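PDB 5U47: penicillin binding protein 2X from Streptococcus thermophilus, which probably cross-links peptidoglycan strands as a transpeptidase of the cell-division machinery, and is the kind of enzyme that beta-lactams inactivate by acylating an essential serine. Local coordinates for residues S303-I306 and S310-P313; M361-M366 and V401-S406; A191-E194 and N200-L203. The protein carries 1 engineered substitution. One frame throughout, in Å; residues are numbered along the deposited sequence. Where two conformers were deposited one is given.

Contact 1 of 3, residues S303-I306 and S310-P313; sequences SAAI and SFNP
F311 packs back against the last turns of the helix it follows, touching A305 and I306. Its CB meets A305 CB at 4.1 Å, and CD2 of its ring lies 4.0 Å from I306 CG1. The two larger side chains run side by side and point the same way, so the aromatic ring lies alongside the isoleucine. With F311 CG opposite the backbone nitrogen (chi1 -178°), the ring is carried along I306, although its CB starts out facing the helix. I306 brings CG1 to the contact, and its CD1 extends farther along the same direction.

The backbone sets this spacing. The amide N of S310 donates to the carbonyl O of A305 at 3.0 Å, and the bent N-H...O angle of 136° indicates a modest bond. It reaches five residues back, the six-to-one spacing seen where helices end in a tight turn. S310 OG also rests 3.6 Å from A305 O, but its hydrogen bond is to N308 ND2.

The contact thus folds the loop after helix 297-308 onto that helix, whose start carries an SxxK sequence, probably that of the active-site serine. Y472 of helix 463-478 stacks edge-to-face with F311 and touches I306, while L362 and M366 of helix 356-366 pack on F311 and A305. P313, whose O is hydrogen-bonded to S346 OG, carries the loop on toward strand 316-318.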
loop_
_atom_site.group_PDB
_atom_site.type_symbol
_atom_site.label_atom_id
_atom_site.label_comp_id
_atom_site.label_asym_id
_atom_site.label_seq_id
_atom_site.Cartn_x
_atom_site.Cartn_y
_atom_site.Cartn_z
ATOM N N SER A 303 -18.463 5.942 -17.833
ATOM C CA SER A 303 -17.706 5.079 -18.754
ATOM C C SER A 303 -18.552 3.898 -19.214
ATOM O O SER A 303 -18.455 3.479 -20.365
ATOM C CB SER A 303 -16.401 4.564 -18.141
ATOM O OG SER A 303 -16.620 3.613 -17.113
ATOM N N ALA A 304 -19.356 3.364 -18.295
ATOM C CA ALA A 304 -20.240 2.233 -18.587
ATOM C C ALA A 304 -21.357 2.649 -19.547
ATOM O O ALA A 304 -21.685 1.927 -20.492
ATOM C CB ALA A 304 -20.827 1.672 -17.302
ATOM N N ALA A 305 -21.940 3.818 -19.295
ATOM C CA ALA A 305 -22.992 4.337 -20.162
ATOM C C ALA A 305 -22.463 4.528 -21.576
ATOM O O ALA A 305 -23.152 4.196 -22.551
ATOM C CB ALA A 305 -23.540 5.650 -19.620
ATOM N N ILE A 306 -21.248 5.060 -21.698
ATOM C CA ILE A 306 -20.653 5.277 -23.022
ATOM C C ILE A 306 -20.358 3.935 -23.682
ATOM O O ILE A 306 -20.677 3.735 -24.862
ATOM C CB ILE A 306 -19.392 6.158 -22.949
ATOM C CG1 ILE A 306 -19.791 7.580 -22.511
ATOM C CG2 ILE A 306 -18.685 6.191 -24.306
ATOM C CD1 ILE A 306 -18.625 8.488 -22.178
ATOM N N SER A 310 -25.459 3.652 -24.420
ATOM C CA SER A 310 -26.654 4.327 -23.886
ATOM C C SER A 310 -26.349 5.713 -23.288
ATOM O O SER A 310 -26.840 6.074 -22.197
ATOM C CB SER A 310 -27.356 3.420 -22.865
ATOM O OG SER A 310 -26.490 3.068 -21.800
ATOM N N PHE A 311 -25.534 6.483 -24.011
ATOM C CA PHE A 311 -25.203 7.837 -23.606
ATOM C C PHE A 311 -25.302 8.786 -24.795
ATOM O O PHE A 311 -24.532 8.691 -25.747
ATOM C CB PHE A 311 -23.800 7.912 -23.007
ATOM C CG PHE A 311 -23.434 9.281 -22.522
ATOM C CD1 PHE A 311 -23.835 9.715 -21.268
ATOM C CD2 PHE A 311 -22.707 10.145 -23.322
ATOM C CE1 PHE A 311 -23.507 10.984 -20.816
ATOM C CE2 PHE A 311 -22.376 11.409 -22.875
ATOM C CZ PHE A 311 -22.781 11.833 -21.625
ATOM N N ASN A 312 -26.285 9.676 -24.740
ATOM C CA ASN A 312 -26.432 10.720 -25.729
ATOM C C ASN A 312 -26.056 11.969 -24.942
ATOM O O ASN A 312 -26.821 12.393 -24.073
ATOM C CB ASN A 312 -27.856 10.783 -26.251
ATOM C CG ASN A 312 -28.018 11.788 -27.375
ATOM O OD1 ASN A 312 -27.246 12.747 -27.495
ATOM N ND2 ASN A 312 -29.027 11.573 -28.206
ATOM N N PRO A 313 -24.864 12.559 -25.218
ATOM C CA PRO A 313 -24.421 13.720 -24.419
ATOM C C PRO A 313 -25.369 14.914 -24.452
ATOM O O PRO A 313 -25.488 15.625 -23.448
ATOM C CB PRO A 313 -23.076 14.113 -25.066
ATOM C CG PRO A 313 -23.143 13.566 -26.452
ATOM C CD PRO A 313 -23.956 12.306 -26.356
#

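Contact 2 of 3, residues M361-M366 and V401-S406; sequences MLEQAM and VNIAQS
The carboxylate of E363 lies flat beneath the turn formed by I403 and A404, with both residues over the same face. A404 CA stands above OE1 of E363, at 3.8 Å, and A404 CB lies 4.0 Å from the same oxygen. I403 approaches the rim of that face obliquely, its CG2 methyl 3.6 Å from E363 OE2, and the two side chains cross at about a right angle. At the OE2 end the group comes close to D368 OD1, a like-charged neighbour from helix 368-377, and W371 of the same helix also packs on E363.

The glutamate reaches this place by a bend. CG is opposite the backbone nitrogen (chi1 -170°), which sends it across toward helix 400-405 and sets E363 CG 4.1 Å from I403 O. The turn at chi2 (-79°) then lays the carboxylate alongside that helix. The I403 carbonyl has a donor within its own segment, S406 OG, modelled at an unusually short 2.5 Å, so the exact length is doubtful. The same hydroxyl is hydrogen-bonded to W371 NE1, which ties helix 368-377 to the segment 401-406.

The two helices of the transpeptidase domain therefore meet through a buried acid set against methyl groups and backbone carbon, with no hydrogen bond passing between them. Such surroundings, together with the nearby D368, would be expected to raise the pKa of one of the two acids and favour its neutral form.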
loop_
_atom_site.group_PDB
_atom_site.type_symbol
_atom_site.label_atom_id
_atom_site.label_comp_id
_atom_site.label_asym_id
_atom_site.label_seq_id
_atom_site.Cartn_x
_atom_site.Cartn_y
_atom_site.Cartn_z
ATOM N N MET A 361 -30.597 8.481 -13.954
ATOM C CA MET A 361 -31.276 8.250 -15.232
ATOM C C MET A 361 -30.417 7.386 -16.170
ATOM O O MET A 361 -30.939 6.487 -16.839
ATOM C CB MET A 361 -31.664 9.575 -15.908
ATOM C CG MET A 361 -32.872 10.243 -15.280
ATOM S SD MET A 361 -33.110 11.946 -15.836
ATOM C CE MET A 361 -34.749 12.300 -15.206
ATOM N N LEU A 362 -29.106 7.648 -16.209
ATOM C CA LEU A 362 -28.194 6.857 -17.050
ATOM C C LEU A 362 -28.156 5.403 -16.581
ATOM O O LEU A 362 -28.137 4.482 -17.407
ATOM C CB LEU A 362 -26.774 7.454 -17.069
ATOM C CG LEU A 362 -26.592 8.775 -17.829
ATOM C CD1 LEU A 362 -25.155 9.278 -17.725
ATOM C CD2 LEU A 362 -27.011 8.618 -19.289
ATOM N N GLU A 363 -28.162 5.213 -15.257
ATOM C CA GLU A 363 -28.192 3.878 -14.646
ATOM C C GLU A 363 -29.462 3.112 -15.037
ATOM O O GLU A 363 -29.388 1.926 -15.349
ATOM C CB GLU A 363 -28.094 3.975 -13.117
ATOM C CG GLU A 363 -27.878 2.646 -12.389
ATOM C CD GLU A 363 -29.125 1.782 -12.222
ATOM O OE1 GLU A 363 -30.228 2.312 -12.032
ATOM O OE2 GLU A 363 -28.987 0.542 -12.266
ATOM N N GLN A 364 -30.603 3.797 -15.011
ATOM C CA GLN A 364 -31.887 3.183 -15.378
ATOM C C GLN A 364 -31.951 2.849 -16.871
ATOM O O GLN A 364 -32.562 1.861 -17.256
ATOM C CB GLN A 364 -33.058 4.094 -14.993
ATOM C CG GLN A 364 -33.249 4.270 -13.492
ATOM C CD GLN A 364 -34.431 5.159 -13.138
ATOM O OE1 GLN A 364 -35.166 5.629 -14.007
ATOM N NE2 GLN A 364 -34.617 5.390 -11.850
ATOM N N ALA A 365 -31.296 3.670 -17.691
ATOM C CA ALA A 365 -31.265 3.472 -19.155
ATOM C C ALA A 365 -30.460 2.246 -19.551
ATOM O O ALA A 365 -30.757 1.610 -20.549
ATOM C CB ALA A 365 -30.694 4.700 -19.850
ATOM N N MET A 366 -29.414 1.934 -18.795
ATOM C CA MET A 366 -28.640 0.737 -19.091
ATOM C C MET A 366 -29.288 -0.431 -18.345
ATOM O O MET A 366 -29.263 -1.555 -18.821
ATOM C CB MET A 366 -27.141 0.921 -18.779
ATOM C CG MET A 366 -26.732 0.966 -17.330
ATOM S SD MET A 366 -24.929 1.203 -17.191
ATOM C CE MET A 366 -24.785 2.969 -17.469
ATOM N N VAL A 401 -32.563 -0.654 -4.855
ATOM C CA VAL A 401 -32.344 0.717 -4.397
ATOM C C VAL A 401 -30.844 1.038 -4.301
ATOM O O VAL A 401 -30.418 2.093 -4.779
ATOM C CB VAL A 401 -33.040 0.991 -3.043
ATOM C CG1 VAL A 401 -32.789 2.435 -2.605
ATOM C CG2 VAL A 401 -34.527 0.704 -3.150
ATOM N N ASN A 402 -30.049 0.143 -3.700
ATOM C CA ASN A 402 -28.600 0.345 -3.612
ATOM C C ASN A 402 -27.947 0.384 -4.997
ATOM O O ASN A 402 -27.030 1.155 -5.205
ATOM C CB ASN A 402 -27.887 -0.754 -2.821
ATOM C CG ASN A 402 -28.258 -0.769 -1.363
ATOM O OD1 ASN A 402 -29.353 -1.124 -1.012
ATOM N ND2 ASN A 402 -27.295 -0.453 -0.501
ATOM N N ILE A 403 -28.396 -0.467 -5.923
ATOM C CA ILE A 403 -27.823 -0.491 -7.278
ATOM C C ILE A 403 -28.005 0.879 -7.958
ATOM O O ILE A 403 -27.075 1.378 -8.595
ATOM C CB ILE A 403 -28.397 -1.626 -8.140
ATOM C CG1 ILE A 403 -27.978 -2.986 -7.571
ATOM C CG2 ILE A 403 -27.877 -1.529 -9.574
ATOM C CD1 ILE A 403 -28.641 -4.163 -8.264
ATOM N N ALA A 404 -29.174 1.498 -7.791
ATOM C CA ALA A 404 -29.407 2.839 -8.351
ATOM C C ALA A 404 -28.518 3.880 -7.654
ATOM O O ALA A 404 -27.892 4.711 -8.298
ATOM C CB ALA A 404 -30.869 3.236 -8.222
ATOM N N GLN A 405 -28.486 3.835 -6.332
ATOM C CA GLN A 405 -27.682 4.779 -5.552
ATOM C C GLN A 405 -26.201 4.657 -5.859
ATOM O O GLN A 405 -25.488 5.650 -5.825
ATOM C CB GLN A 405 -27.897 4.556 -4.056
ATOM C CG GLN A 405 -29.273 4.979 -3.544
ATOM C CD GLN A 405 -29.533 4.522 -2.118
ATOM O OE1 GLN A 405 -29.039 3.466 -1.679
ATOM N NE2 GLN A 405 -30.327 5.288 -1.398
ATOM N N SER A 406 -25.743 3.434 -6.137
ATOM C CA SER A 406 -24.335 3.192 -6.444
ATOM C C SER A 406 -23.862 3.992 -7.660
ATOM O O SER A 406 -22.651 4.228 -7.797
ATOM C CB SER A 406 -24.045 1.689 -6.657
ATOM O OG SER A 406 -24.645 1.212 -7.850
#

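Contact 3 of 3, residues A191-E194 and N200-L203; sequences AIYE and NTLL
One backbone hydrogen bond joins E194 to L202: L202 N donates to E194 O at 2.8 Å, nearly straight with an N-H...O angle of 165°. The L202 side chain closes over the same acceptor, its CB 3.3 Å from E194 O, and its CD1 methyl reaches E194 CB at 4.0 Å.

Aromatic packing centres on Y193. The CG2 methyl of T201 lies obliquely against the CB-side corner of the ring, 3.3 Å from Y193 CD2 and 3.5 Å from Y193 CG and CB, a tight fit. T201 places CG2 opposite its backbone nitrogen (chi1 -56° for OG1), and this rotation turns the methyl, not the hydroxyl, to the tyrosine. L203 sends CD2 back to within 4.1 Å of Y193 CE2, although its CB starts away from the other segment. The carbonyl O of L202 comes in near the plane of the ring, at its edge, 3.5 Å from Y193 CD2, where it faces the C-H of CD2 head on.

Two side-chain ends are tied down farther out: Y193 OH is hydrogen-bonded to E137 OE2, and E194 OE2 to Y60 OH. T205 joins the two backbones, its OG1 hydrogen-bonded to both L202 O and E194 N.

Residues 191-194 run out of strand 189-192, and the loop residues 200-203 lead back toward its antiparallel neighbour, strand 207-210. The contact thus closes the long loop that joins these adjacent antiparallel strands in the region assigned to the dimerisation domain, with Y193 buried at the end nearer the strands.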
loop_
_atom_site.group_PDB
_atom_site.type_symbol
_atom_site.label_atom_id
_atom_site.label_comp_id
_atom_site.label_asym_id
_atom_site.label_seq_id
_atom_site.Cartn_x
_atom_site.Cartn_y
_atom_site.Cartn_z
ATOM N N ALA A 191 23.998 -18.993 18.505
ATOM C CA ALA A 191 25.217 -18.811 19.274
ATOM C C ALA A 191 25.127 -19.490 20.628
ATOM O O ALA A 191 24.037 -19.783 21.134
ATOM C CB ALA A 191 25.514 -17.335 19.460
ATOM N N ILE A 192 26.292 -19.751 21.196
ATOM C CA ILE A 192 26.402 -20.319 22.518
ATOM C C ILE A 192 26.871 -19.181 23.412
ATOM O O ILE A 192 27.968 -18.656 23.239
ATOM C CB ILE A 192 27.422 -21.479 22.582
ATOM C CG1 ILE A 192 27.009 -22.591 21.620
ATOM C CG2 ILE A 192 27.532 -22.010 24.003
ATOM C CD1 ILE A 192 28.017 -23.716 21.506
ATOM N N TYR A 193 26.019 -18.777 24.334
ATOM C CA TYR A 193 26.397 -17.764 25.310
ATOM C C TYR A 193 26.910 -18.500 26.500
ATOM O O TYR A 193 26.492 -19.613 26.748
ATOM C CB TYR A 193 25.184 -16.963 25.773
ATOM C CG TYR A 193 24.698 -15.914 24.829
ATOM C CD1 TYR A 193 24.122 -16.249 23.609
ATOM C CD2 TYR A 193 24.765 -14.565 25.175
ATOM C CE1 TYR A 193 23.655 -15.266 22.744
ATOM C CE2 TYR A 193 24.281 -13.584 24.330
ATOM C CZ TYR A 193 23.739 -13.938 23.112
ATOM O OH TYR A 193 23.283 -12.956 22.272
ATOM N N GLU A 194 27.821 -17.881 27.234
ATOM C CA GLU A 194 28.280 -18.446 28.490
ATOM C C GLU A 194 27.174 -18.168 29.512
ATOM O O GLU A 194 26.420 -17.196 29.368
ATOM C CB GLU A 194 29.604 -17.812 28.912
ATOM C CG GLU A 194 30.748 -18.101 27.950
ATOM C CD GLU A 194 32.031 -17.369 28.299
ATOM O OE1 GLU A 194 33.113 -17.989 28.212
ATOM O OE2 GLU A 194 31.970 -16.187 28.679
ATOM N N ASN A 200 21.631 -18.488 34.064
ATOM C CA ASN A 200 21.364 -17.176 33.457
ATOM C C ASN A 200 22.424 -16.801 32.423
ATOM O O ASN A 200 23.618 -16.958 32.663
ATOM C CB ASN A 200 21.310 -16.086 34.527
ATOM C CG ASN A 200 20.270 -16.365 35.596
ATOM O OD1 ASN A 200 19.147 -16.765 35.296
ATOM N ND2 ASN A 200 20.638 -16.139 36.853
ATOM N N THR A 201 21.971 -16.274 31.288
ATOM C CA THR A 201 22.852 -15.892 30.187
ATOM C C THR A 201 23.766 -14.702 30.507
ATOM O O THR A 201 23.295 -13.674 30.976
ATOM C CB THR A 201 22.008 -15.517 28.945
ATOM O OG1 THR A 201 21.161 -16.614 28.603
ATOM C CG2 THR A 201 22.887 -15.187 27.754
ATOM N N LEU A 202 25.068 -14.860 30.252
ATOM C CA LEU A 202 26.054 -13.790 30.426
ATOM C C LEU A 202 26.115 -13.075 29.088
ATOM O O LEU A 202 26.448 -13.685 28.080
ATOM C CB LEU A 202 27.434 -14.348 30.775
ATOM C CG LEU A 202 27.550 -15.185 32.053
ATOM C CD1 LEU A 202 28.981 -15.660 32.249
ATOM C CD2 LEU A 202 27.084 -14.394 33.269
ATOM N N LEU A 203 25.785 -11.788 29.070
ATOM C CA LEU A 203 25.745 -11.035 27.820
ATOM C C LEU A 203 27.126 -10.580 27.332
ATOM O O LEU A 203 28.047 -10.340 28.128
ATOM C CB LEU A 203 24.779 -9.855 27.950
ATOM C CG LEU A 203 23.318 -10.247 28.233
ATOM C CD1 LEU A 203 22.480 -9.025 28.574
ATOM C CD2 LEU A 203 22.700 -11.014 27.067
#

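How the contacts relate
Contacts 1 and 2 belong to one helical cluster of the transpeptidase domain, their centres 13 Å apart. Helix 356-366 is common to both: its L362 and M366 pack on contact 1, while E363, on another side, serves contact 2. Contact 3 lies in the dimerisation region, its centre about 73 Å from that of contact 1, beyond the chain's centre. Contact 2 is fully buried yet is carried by an acid without a bond across; contacts 1 and 3 are partly buried, short-range closures, each with a single backbone hydrogen bond beside an aromatic ring. One ends a helix, the other links two strands.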